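Local coordinates for protein 4,5-DOPA dioxygenase extradiol (Escherichia coli, PDB 2PW6) that opens the aromatic ring of L-DOPA between carbons 4 and 5 in vitro, as a zinc-dependent extradiol dioxygenase whose physiological substrate is unknown, at residues I51-S55 / A56-T60; E233-L236 / P237-V241; W151-E154 / M155-L159; W124-L127 / I128-P132; A98-L101 / V102-A106. All coordinates share one frame; numbering follows the deposited sequence.

Contact 1: I51-S55 / A56-T60. With ZN (zinc ion), chain B.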
# COMPACT_ATOMS: atom_id res chain seq x y z
N ILE A 51 -6.60 -9.68 -19.53
CA ILE A 51 -7.06 -8.43 -18.94
C ILE A 51 -5.98 -7.36 -18.87
O ILE A 51 -4.83 -7.65 -18.56
CB ILE A 51 -7.84 -8.62 -17.57
CG1 ILE A 51 -7.56 -7.48 -16.58
CG2 ILE A 51 -7.53 -9.95 -16.90
N VAL A 52 -6.37 -6.15 -19.24
CA VAL A 52 -5.59 -4.95 -18.98
C VAL A 52 -6.13 -4.32 -17.67
O VAL A 52 -7.24 -3.83 -17.65
CB VAL A 52 -5.71 -3.92 -20.15
CG1 VAL A 52 -4.87 -2.69 -19.85
CG2 VAL A 52 -5.25 -4.54 -21.45
N VAL A 53 -5.33 -4.38 -16.60
CA VAL A 53 -5.61 -3.76 -15.31
C VAL A 53 -5.09 -2.32 -15.25
O VAL A 53 -3.91 -2.09 -15.47
CB VAL A 53 -4.99 -4.55 -14.13
CG1 VAL A 53 -5.60 -4.07 -12.80
CG2 VAL A 53 -5.31 -5.98 -14.24
N VAL A 54 -5.99 -1.38 -14.98
CA VAL A 54 -5.64 0.03 -14.67
C VAL A 54 -5.95 0.32 -13.18
O VAL A 54 -7.07 0.10 -12.71
CB VAL A 54 -6.32 1.02 -15.64
CG1 VAL A 54 -5.94 2.47 -15.28
CG2 VAL A 54 -5.87 0.74 -17.11
N SER A 55 -4.94 0.74 -12.43
CA SER A 55 -5.16 1.12 -11.02
C SER A 55 -4.84 2.56 -10.75
O SER A 55 -3.84 3.05 -11.26
CB SER A 55 -4.28 0.31 -10.09
OG SER A 55 -4.47 0.70 -8.74
N ALA A 56 -5.65 3.21 -9.89
CA ALA A 56 -5.34 4.52 -9.25
C ALA A 56 -3.91 4.62 -8.78
O ALA A 56 -3.26 5.66 -8.84
CB ALA A 56 -6.28 4.74 -8.03
N HIS A 57 -3.44 3.52 -8.24
CA HIS A 57 -2.14 3.50 -7.61
C HIS A 57 -0.93 3.30 -8.57
O HIS A 57 0.17 3.28 -8.11
CB HIS A 57 -2.16 2.46 -6.50
CG HIS A 57 -3.10 2.77 -5.38
ND1 HIS A 57 -2.69 3.42 -4.23
CD2 HIS A 57 -4.43 2.53 -5.22
CE1 HIS A 57 -3.72 3.55 -3.42
NE2 HIS A 57 -4.79 3.03 -3.99
N TRP A 58 -1.13 3.18 -9.88
CA TRP A 58 0.02 3.18 -10.87
C TRP A 58 -0.09 4.50 -11.65
O TRP A 58 -0.65 4.56 -12.73
CB TRP A 58 0.02 1.94 -11.81
CG TRP A 58 -0.15 0.58 -11.04
CD1 TRP A 58 0.48 0.19 -9.88
CD2 TRP A 58 -1.00 -0.50 -11.39
NE1 TRP A 58 0.07 -1.06 -9.48
CE2 TRP A 58 -0.84 -1.51 -10.40
CE3 TRP A 58 -1.85 -0.75 -12.47
CZ2 TRP A 58 -1.52 -2.73 -10.46
CZ3 TRP A 58 -2.53 -1.97 -12.52
CH2 TRP A 58 -2.36 -2.93 -11.53
N PHE A 59 0.40 5.57 -11.02
CA PHE A 59 0.23 6.96 -11.46
C PHE A 59 1.66 7.50 -11.63
O PHE A 59 2.35 7.75 -10.64
CB PHE A 59 -0.55 7.73 -10.39
CG PHE A 59 -1.07 9.10 -10.81
CD1 PHE A 59 -1.79 9.27 -11.97
CD2 PHE A 59 -0.93 10.21 -9.93
CE1 PHE A 59 -2.33 10.54 -12.34
CE2 PHE A 59 -1.48 11.50 -10.29
CZ PHE A 59 -2.17 11.66 -11.49
N THR A 60 2.11 7.60 -12.88
CA THR A 60 3.55 7.70 -13.21
C THR A 60 3.70 8.87 -14.16
O THR A 60 2.75 9.21 -14.80
CB THR A 60 4.03 6.39 -13.99
OG1 THR A 60 3.19 6.19 -15.14
CG2 THR A 60 3.97 5.16 -13.11
ZN ZN B . -7.01 3.34 -3.54
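Ser55 and Trp58 close a type I beta turn, Trp58 N donating to Ser55 O at 3.0 Å and nearly straight (169°), where the strand 51-55 ends and the chain leaves at 71° to its former direction. This is a strand-to-turn corner at the metal site of the LigB-type dioxygenase fold, and it carries the zinc ligand His57. Ser55 serves the turn twice. With OG anti to the backbone N, its hydroxyl lies back over the turn and accepts from His57 N, OG to N 3.0 Å. The same OG is hydrogen-bonded to Asp120 and Ser123, a second shell that ties the ligand-bearing turn to its surroundings. Ser55 CB meanwhile rests on one face of the Trp58 six-membered ring, 3.6 Å from the centroid and 13° off the normal, which is a CH-pi contact. Beyond it, Val53 CG1 packs against Trp58 CH2 at 3.7 Å; the indole NE1 donates to Gly118 O. Zinc is completed by His22, His234 and Asp86 of the second subunit. In His57 itself, NE2 binds the ion at 2.3 Å, while Ser55 OG lies near the plane of the imidazole at its edge.

Contact 2: E233-L236 / P237-V241. With ZN (zinc ion), chain B.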
# COMPACT_ATOMS: atom_id res chain seq x y z
N GLU A 233 -5.76 10.84 -9.39
CA GLU A 233 -5.44 9.41 -9.72
C GLU A 233 -6.57 8.41 -9.48
O GLU A 233 -6.77 7.51 -10.28
CB GLU A 233 -4.13 8.93 -9.05
CG GLU A 233 -4.26 8.56 -7.56
CD GLU A 233 -4.51 9.78 -6.66
OE1 GLU A 233 -3.93 10.85 -6.96
OE2 GLU A 233 -5.25 9.67 -5.65
N HIS A 234 -7.34 8.58 -8.40
CA HIS A 234 -8.44 7.64 -8.10
C HIS A 234 -9.69 7.82 -8.92
O HIS A 234 -10.54 6.91 -9.01
CB HIS A 234 -8.77 7.60 -6.63
CG HIS A 234 -7.93 6.65 -5.83
ND1 HIS A 234 -6.69 6.98 -5.35
CD2 HIS A 234 -8.22 5.44 -5.30
CE1 HIS A 234 -6.22 6.01 -4.60
NE2 HIS A 234 -7.13 5.05 -4.55
N TYR A 235 -9.79 8.98 -9.56
CA TYR A 235 -10.87 9.26 -10.48
C TYR A 235 -10.62 8.91 -11.98
O TYR A 235 -11.52 8.43 -12.70
CB TYR A 235 -11.17 10.74 -10.38
CG TYR A 235 -12.26 11.17 -11.28
CD1 TYR A 235 -13.59 10.97 -10.90
CD2 TYR A 235 -11.99 11.79 -12.52
CE1 TYR A 235 -14.64 11.38 -11.74
CE2 TYR A 235 -13.04 12.19 -13.37
CZ TYR A 235 -14.37 11.97 -12.97
OH TYR A 235 -15.45 12.36 -13.77
N LEU A 236 -9.41 9.22 -12.44
CA LEU A 236 -9.00 9.04 -13.85
C LEU A 236 -9.29 7.66 -14.47
O LEU A 236 -9.62 7.60 -15.66
CB LEU A 236 -7.50 9.40 -14.04
CG LEU A 236 -7.13 10.90 -14.00
CD1 LEU A 236 -5.58 11.16 -14.09
CD2 LEU A 236 -7.90 11.71 -15.08
N PRO A 237 -9.19 6.57 -13.67
CA PRO A 237 -9.45 5.24 -14.18
C PRO A 237 -10.81 5.04 -14.79
O PRO A 237 -10.94 4.23 -15.72
CB PRO A 237 -9.25 4.34 -12.95
CG PRO A 237 -8.32 5.07 -12.12
CD PRO A 237 -8.75 6.49 -12.26
N LEU A 238 -11.82 5.74 -14.29
CA LEU A 238 -13.15 5.70 -14.86
C LEU A 238 -13.18 6.20 -16.30
O LEU A 238 -13.95 5.73 -17.11
CB LEU A 238 -14.13 6.55 -13.99
CG LEU A 238 -15.55 6.76 -14.55
CD1 LEU A 238 -16.23 5.45 -14.77
CD2 LEU A 238 -16.42 7.67 -13.67
N LEU A 239 -12.36 7.19 -16.60
CA LEU A 239 -12.30 7.76 -17.93
C LEU A 239 -11.76 6.75 -18.93
O LEU A 239 -12.18 6.75 -20.08
CB LEU A 239 -11.46 9.04 -17.90
CG LEU A 239 -12.08 10.14 -17.00
CD1 LEU A 239 -11.34 11.46 -17.19
CD2 LEU A 239 -13.63 10.33 -17.24
N TYR A 240 -10.83 5.88 -18.50
CA TYR A 240 -10.34 4.78 -19.32
C TYR A 240 -11.51 3.90 -19.73
O TYR A 240 -11.63 3.53 -20.90
CB TYR A 240 -9.24 3.98 -18.59
CG TYR A 240 -7.92 4.72 -18.55
CD1 TYR A 240 -7.72 5.82 -17.71
CD2 TYR A 240 -6.86 4.33 -19.40
CE1 TYR A 240 -6.49 6.52 -17.69
CE2 TYR A 240 -5.63 5.01 -19.39
CZ TYR A 240 -5.45 6.11 -18.53
OH TYR A 240 -4.24 6.78 -18.55
N VAL A 241 -12.38 3.59 -18.78
CA VAL A 241 -13.59 2.81 -19.04
C VAL A 241 -14.58 3.60 -19.89
O VAL A 241 -15.03 3.11 -20.93
CB VAL A 241 -14.25 2.34 -17.73
CG1 VAL A 241 -15.61 1.74 -17.99
CG2 VAL A 241 -13.33 1.35 -16.99
ZN ZN B . -7.01 3.34 -3.54
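Leu236 and Leu239 meet where the loop carrying His234 winds into the helix 236-243, Leu239 N donating to Leu236 O at 2.9 Å and Leu238 N to Tyr235 O at 3.1 Å. Both are i to i+3 bonds opening the helix, the Leu239 one bent (133°). Along Leu236, CB lies beside the ring of the next residue, Pro237, whose CD is doubtfully placed. Its CG is anti to the carbonyl carbon (chi1 -73°), a setting that carries the branch clear of the proline ring. From CG, CD2 reaches one turn ahead to Leu239 CD1 at 4.0 Å, and CD1 packs on the imidazole of His152. The Leu236 carbonyl also has the Tyr240 ring beside it, with CD1 of that ring 3.3 Å from the oxygen and the oxygen near the ring plane. Before the helix, His234 NE2 binds zinc at 2.0 Å, and on the other side of its ring ND1 donates to Glu233 OE2 at 3.1 Å (172°). OE2 uses its anti lone pair and lies in the imidazole plane, a His-carboxylate pair that fixes the rotation of the ring and probably makes its NE2 a stronger electron donor to the metal. Glu233 OE1 is in turn bonded to Thr231. Tyr240 OH bonds to His152 on the helix 149-159, against which Leu236 and Leu239 also pack, whereas Pro237 and Leu238 lean on Phe19 of the strand 17-21 and Glu233 touches Phe59 of the strand 50-60.

Contact 3: W151-E154 / M155-L159; sequences WHFE and MGRKL
Trp151 and Met155, the latter modelled as selenomethionine, provide the apolar part of this helical turn. They run side by side in the same direction, and CG of Met155 comes to 3.4 Å from CZ3 of Trp151. Bends at chi2 (-65°) and chi3 fold the chain back so that SE approaches the indole obliquely, 4.1 Å from the centroid of its six-membered ring, a Met-aromatic contact. Cationic and aromatic groups meet next. Phe153 turns its edge to the Arg157 guanidinium, CE2 lying 3.5 Å from CZ and over the centre of the guanidinium face, with the two planes 76° apart; this is therefore edge-to-face rather than stacked. Glu154 OE1 lies 3.5 Å from Arg157 CG, on the aliphatic part of the arginine, without reaching its guanidinium. Among the backbone bonds, Met155 N to Trp151 O is 2.8 Å and Lys158 N to Glu154 O is 3.0 Å, while Gly156 N to His152 O is weak. These i to i+4 pairings are those of an alpha-helix, 149-159, and its side chains make it amphipathic: Met155 and Leu159 are buried against the helices 236-243 and 95-105, Arg157 is exposed, and the whole lies away from the zinc site.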
# COMPACT_ATOMS: atom_id res chain seq x y z
N TRP A 151 -7.22 13.49 -22.28
CA TRP A 151 -6.22 12.58 -22.77
C TRP A 151 -6.46 11.15 -22.23
O TRP A 151 -6.49 10.17 -22.99
CB TRP A 151 -4.83 13.14 -22.40
CG TRP A 151 -3.69 12.43 -23.04
CD1 TRP A 151 -3.02 12.80 -24.19
CD2 TRP A 151 -3.06 11.22 -22.58
NE1 TRP A 151 -2.01 11.90 -24.46
CE2 TRP A 151 -2.01 10.93 -23.49
CE3 TRP A 151 -3.27 10.37 -21.48
CZ2 TRP A 151 -1.17 9.81 -23.34
CZ3 TRP A 151 -2.44 9.26 -21.33
CH2 TRP A 151 -1.40 8.99 -22.26
N HIS A 152 -6.65 11.04 -20.92
CA HIS A 152 -7.04 9.77 -20.31
C HIS A 152 -8.34 9.22 -20.85
O HIS A 152 -8.46 8.00 -21.02
CB HIS A 152 -7.08 9.90 -18.80
CG HIS A 152 -5.79 10.39 -18.24
ND1 HIS A 152 -4.67 9.58 -18.16
CD2 HIS A 152 -5.41 11.61 -17.79
CE1 HIS A 152 -3.67 10.28 -17.64
NE2 HIS A 152 -4.09 11.51 -17.41
N PHE A 153 -9.31 10.09 -21.15
CA PHE A 153 -10.52 9.68 -21.87
C PHE A 153 -10.18 9.15 -23.28
O PHE A 153 -10.68 8.09 -23.68
CB PHE A 153 -11.57 10.81 -21.95
CG PHE A 153 -12.91 10.40 -22.56
CD1 PHE A 153 -13.96 9.97 -21.76
CD2 PHE A 153 -13.11 10.44 -23.94
CE1 PHE A 153 -15.18 9.59 -22.32
CE2 PHE A 153 -14.31 10.04 -24.52
CZ PHE A 153 -15.36 9.62 -23.69
N GLU A 154 -9.35 9.88 -24.02
CA GLU A 154 -8.86 9.40 -25.33
C GLU A 154 -8.18 8.03 -25.26
O GLU A 154 -8.34 7.24 -26.18
CB GLU A 154 -7.95 10.41 -26.04
CG GLU A 154 -8.63 11.71 -26.51
CD GLU A 154 -9.80 11.53 -27.50
OE1 GLU A 154 -10.11 10.39 -27.93
OE2 GLU A 154 -10.41 12.58 -27.83
N MSE A 155 -7.46 7.77 -24.17
CA MSE A 155 -6.88 6.44 -23.89
C MSE A 155 -7.88 5.29 -23.93
O MSE A 155 -7.61 4.26 -24.54
CB MSE A 155 -6.18 6.40 -22.53
CG MSE A 155 -4.89 7.18 -22.47
SE MSE A 155 -3.50 6.38 -23.67
CE MSE A 155 -3.03 4.82 -22.57
N GLY A 156 -9.02 5.46 -23.26
CA GLY A 156 -10.08 4.46 -23.32
C GLY A 156 -10.71 4.36 -24.69
O GLY A 156 -11.26 3.32 -25.05
N ARG A 157 -10.67 5.45 -25.45
CA ARG A 157 -11.10 5.42 -26.84
C ARG A 157 -10.20 4.49 -27.67
O ARG A 157 -10.68 3.73 -28.51
CB ARG A 157 -11.09 6.85 -27.42
CG ARG A 157 -12.28 7.71 -27.10
CD ARG A 157 -13.41 7.34 -28.03
NE ARG A 157 -14.73 7.59 -27.46
CZ ARG A 157 -15.40 8.74 -27.60
NH1 ARG A 157 -14.85 9.78 -28.24
NH2 ARG A 157 -16.61 8.86 -27.08
N LYS A 158 -8.89 4.55 -27.44
CA LYS A 158 -7.94 3.64 -28.10
C LYS A 158 -8.05 2.21 -27.56
O LYS A 158 -7.95 1.26 -28.33
CB LYS A 158 -6.51 4.12 -27.93
CG LYS A 158 -6.23 5.47 -28.51
CD LYS A 158 -4.90 5.96 -27.99
CE LYS A 158 -4.33 7.00 -28.91
NZ LYS A 158 -5.01 8.30 -28.75
N LEU A 159 -8.26 2.05 -26.26
CA LEU A 159 -8.37 0.70 -25.67
C LEU A 159 -9.60 -0.06 -26.10
O LEU A 159 -9.68 -1.27 -25.91
CB LEU A 159 -8.35 0.77 -24.15
CG LEU A 159 -6.99 1.17 -23.57
CD1 LEU A 159 -7.15 1.68 -22.15
CD2 LEU A 159 -5.97 -0.01 -23.68
O HOH W 1 -8.30 9.17 -29.02

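Contact 4: W124-L127 / I128-P132; sequences WGVL and IKMYP
Trp124 and Ile128 make the dense part of this contact, one helical turn apart. Two branches of the isoleucine cover a single face of the indole: CG2 lies 3.5 Å from NE1 over the pyrrole side, and CD1 sits 3.7 Å from the centroid of the six-membered ring, 17° off its normal, a CH-pi contact. The placing of Ile128 CG1, which joins CD1 to the rest of the side chain, is doubtful, since it stands too close to the Trp124 carbonyl oxygen. The indole is also held at its edge, NE1 donating to His88 O, and its ring meets Trp184 of the second subunit. The segments form the last turns of the helix 121-130, a helix of the LigB-type fold that lies against the helix 33-44, the strand 17-21 and the strand 167-173. On that inner side Val126 and Met130, a selenomethionine, run alongside each other, CG1 to SE 4.0 Å, in van der Waals contact. Lys129 bends at chi2 and sends NZ to a salt bridge with Asp31. The loose side is the C-terminal end, where the helix unwinds: Tyr131 N still donates to Leu127 O at 2.9 Å (163°), but Tyr131 is the first residue to leave helical angles. Pro132 lies exposed to solvent past the helix end.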
# COMPACT_ATOMS: atom_id res chain seq x y z
N TRP A 124 -6.04 -5.60 -5.62
CA TRP A 124 -5.90 -6.97 -5.16
C TRP A 124 -7.20 -7.51 -4.55
O TRP A 124 -7.52 -8.67 -4.74
CB TRP A 124 -4.75 -7.01 -4.16
CG TRP A 124 -4.52 -8.34 -3.54
CD1 TRP A 124 -3.81 -9.38 -4.06
CD2 TRP A 124 -4.99 -8.77 -2.27
NE1 TRP A 124 -3.81 -10.44 -3.18
CE2 TRP A 124 -4.53 -10.09 -2.08
CE3 TRP A 124 -5.76 -8.16 -1.27
CZ2 TRP A 124 -4.81 -10.83 -0.92
CZ3 TRP A 124 -6.05 -8.89 -0.12
CH2 TRP A 124 -5.58 -10.22 0.04
N GLY A 125 -7.92 -6.65 -3.83
CA GLY A 125 -9.19 -6.96 -3.22
C GLY A 125 -10.25 -7.22 -4.27
O GLY A 125 -11.07 -8.16 -4.13
N VAL A 126 -10.26 -6.41 -5.32
CA VAL A 126 -11.18 -6.65 -6.44
C VAL A 126 -10.85 -7.92 -7.22
O VAL A 126 -11.73 -8.70 -7.54
CB VAL A 126 -11.29 -5.46 -7.41
CG1 VAL A 126 -11.98 -5.88 -8.72
CG2 VAL A 126 -12.05 -4.30 -6.74
N LEU A 127 -9.57 -8.13 -7.51
CA LEU A 127 -9.13 -9.27 -8.30
C LEU A 127 -9.23 -10.62 -7.55
O LEU A 127 -9.63 -11.60 -8.15
CB LEU A 127 -7.70 -9.04 -8.83
CG LEU A 127 -7.52 -7.93 -9.88
CD1 LEU A 127 -6.08 -7.69 -10.10
CD2 LEU A 127 -8.22 -8.23 -11.21
N ILE A 128 -8.88 -10.67 -6.26
CA ILE A 128 -9.00 -11.93 -5.49
C ILE A 128 -10.44 -12.42 -5.34
O ILE A 128 -10.68 -13.62 -5.26
CB ILE A 128 -8.34 -11.91 -4.07
CG1 ILE A 128 -8.82 -10.71 -3.23
CG2 ILE A 128 -6.82 -12.02 -4.16
CD1 ILE A 128 -8.69 -10.88 -1.68
N LYS A 129 -11.38 -11.47 -5.31
CA LYS A 129 -12.80 -11.77 -5.27
C LYS A 129 -13.35 -12.14 -6.65
O LYS A 129 -14.21 -13.01 -6.76
CB LYS A 129 -13.59 -10.57 -4.73
CG LYS A 129 -13.42 -10.32 -3.24
CD LYS A 129 -13.85 -11.52 -2.42
CE LYS A 129 -13.22 -11.50 -1.04
NZ LYS A 129 -14.05 -12.25 -0.04
N MSE A 130 -12.85 -11.45 -7.68
CA MSE A 130 -13.40 -11.53 -9.02
C MSE A 130 -12.98 -12.83 -9.69
O MSE A 130 -13.82 -13.60 -10.16
CB MSE A 130 -12.97 -10.33 -9.83
CG MSE A 130 -13.88 -9.95 -10.94
SE MSE A 130 -13.52 -8.16 -11.66
CE MSE A 130 -14.52 -8.41 -13.28
N TYR A 131 -11.67 -13.07 -9.69
CA TYR A 131 -11.07 -14.24 -10.31
C TYR A 131 -10.11 -14.86 -9.31
O TYR A 131 -8.89 -14.74 -9.48
CB TYR A 131 -10.32 -13.84 -11.59
CG TYR A 131 -11.23 -13.29 -12.66
CD1 TYR A 131 -11.11 -11.97 -13.10
CD2 TYR A 131 -12.23 -14.09 -13.24
CE1 TYR A 131 -12.00 -11.47 -14.10
CE2 TYR A 131 -13.10 -13.61 -14.22
CZ TYR A 131 -12.98 -12.30 -14.65
OH TYR A 131 -13.85 -11.85 -15.63
N PRO A 132 -10.66 -15.51 -8.26
CA PRO A 132 -9.89 -16.03 -7.13
C PRO A 132 -8.66 -16.83 -7.51
O PRO A 132 -7.68 -16.81 -6.78
CB PRO A 132 -10.88 -16.95 -6.41
CG PRO A 132 -12.20 -16.56 -6.85
CD PRO A 132 -12.11 -15.71 -8.06

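Contact 5: A98-L101 / V102-A106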
# COMPACT_ATOMS: atom_id res chain seq x y z
N ALA A 98 0.77 -7.36 -24.06
CA ALA A 98 1.66 -6.19 -23.81
C ALA A 98 2.18 -5.52 -25.06
O ALA A 98 2.19 -4.28 -25.15
CB ALA A 98 2.80 -6.53 -22.90
N GLN A 99 2.61 -6.33 -26.04
CA GLN A 99 3.13 -5.84 -27.31
C GLN A 99 2.01 -5.24 -28.11
O GLN A 99 2.18 -4.17 -28.74
CB GLN A 99 3.78 -7.03 -28.07
CG GLN A 99 3.98 -6.86 -29.59
CD GLN A 99 4.46 -8.19 -30.26
OE1 GLN A 99 5.06 -9.06 -29.60
NE2 GLN A 99 4.15 -8.36 -31.53
N ARG A 100 0.87 -5.92 -28.10
CA ARG A 100 -0.32 -5.41 -28.75
C ARG A 100 -0.80 -4.06 -28.14
O ARG A 100 -1.29 -3.19 -28.86
CB ARG A 100 -1.41 -6.49 -28.75
CG ARG A 100 -2.79 -6.03 -29.25
CD ARG A 100 -2.87 -5.67 -30.74
NE ARG A 100 -4.21 -5.15 -31.08
CZ ARG A 100 -4.48 -3.99 -31.68
NH1 ARG A 100 -3.50 -3.17 -32.07
NH2 ARG A 100 -5.75 -3.66 -31.92
N LEU A 101 -0.61 -3.88 -26.84
CA LEU A 101 -0.89 -2.61 -26.14
C LEU A 101 0.08 -1.54 -26.61
O LEU A 101 -0.34 -0.43 -26.95
CB LEU A 101 -0.79 -2.80 -24.62
CG LEU A 101 -1.62 -1.96 -23.64
CD1 LEU A 101 -2.83 -1.29 -24.29
CD2 LEU A 101 -2.09 -2.88 -22.57
N VAL A 102 1.38 -1.88 -26.67
CA VAL A 102 2.40 -0.92 -27.09
C VAL A 102 2.14 -0.45 -28.50
O VAL A 102 2.21 0.75 -28.76
CB VAL A 102 3.84 -1.44 -26.86
CG1 VAL A 102 4.90 -0.44 -27.32
CG2 VAL A 102 4.04 -1.72 -25.37
N GLU A 103 1.81 -1.39 -29.41
CA GLU A 103 1.54 -1.09 -30.83
C GLU A 103 0.29 -0.24 -31.04
O GLU A 103 0.30 0.75 -31.79
CB GLU A 103 1.41 -2.41 -31.63
CG GLU A 103 2.72 -3.25 -31.69
CD GLU A 103 2.54 -4.71 -32.18
OE1 GLU A 103 3.59 -5.40 -32.35
OE2 GLU A 103 1.37 -5.17 -32.39
N LEU A 104 -0.81 -0.67 -30.41
CA LEU A 104 -2.06 0.10 -30.41
C LEU A 104 -1.87 1.57 -29.95
O LEU A 104 -2.39 2.49 -30.59
CB LEU A 104 -3.11 -0.63 -29.55
CG LEU A 104 -4.40 0.13 -29.27
CD1 LEU A 104 -5.27 0.13 -30.53
CD2 LEU A 104 -5.15 -0.51 -28.09
N LEU A 105 -1.10 1.78 -28.89
CA LEU A 105 -0.84 3.12 -28.33
C LEU A 105 0.14 4.01 -29.10
O LEU A 105 0.10 5.24 -28.97
CB LEU A 105 -0.32 2.98 -26.89
CG LEU A 105 -1.31 2.44 -25.86
CD1 LEU A 105 -0.60 2.21 -24.50
CD2 LEU A 105 -2.55 3.37 -25.78
N ALA A 106 1.05 3.39 -29.87
CA ALA A 106 2.06 4.14 -30.64
C ALA A 106 1.32 5.16 -31.49
O ALA A 106 0.25 4.82 -32.02
CB ALA A 106 2.88 3.19 -31.53
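Gln99 and Glu103 join across one turn of the alpha-helix 95-105 on its solvent-facing side, Gln99 NE2 donating to Glu103 OE1 at 3.1 Å. The bond is bent (143°): the amide nitrogen meets the oxygen on its syn side but 32° out of the carboxylate plane, and the two flat groups stand 65° apart. Both chains are extended beyond CG, which lets their polar ends meet away from the helix axis. Four backbone N-H groups are met by the i to i+4 pattern, with N to O distances between 2.9 and 3.0 Å: Val102 N to Ala98 O, Glu103 N to Gln99 O, Leu104 N to Arg100 O and Leu105 N to Leu101 O. After these, Ala106 N has two weak bonds, to Val102 O and Glu103 O, where the helix ends. Arg100 NE and NH2 find partners outside the segments, NH2 in a salt bridge with Glu165. The bend of this arginine at chi2 carries the guanidinium forward across Leu104, with NH1 3.6 Å from CB of that leucine. On the buried side Leu101 and Leu105 lean toward the helix 149-159, running side by side and pointing the same way, with Leu101 CD1 4.2 Å from Leu105 CD1.

Overall arrangement
Along the chain the order is contact 1, contact 5, contact 4, contact 3, contact 2, all inside one LigB-type domain built round a mixed sheet. Contact 1, on the strand 50-60, and contact 2, beginning the helix 236-243, have centres 9 Å apart and bring His57 and His234 to one zinc ion. Contact 3 packs against contact 2, centres 10 Å apart, and touches contact 5, their centres 13 Å apart, so three helices pack in succession. Contact 5 also meets contact 1 through Leu101 and Val52. Contact 4 has its centre 25 Å from that of contact 3, on the other side of the chain's centre. Ligands distant in sequence thus meet at one zinc, while helices pack against each other away from it.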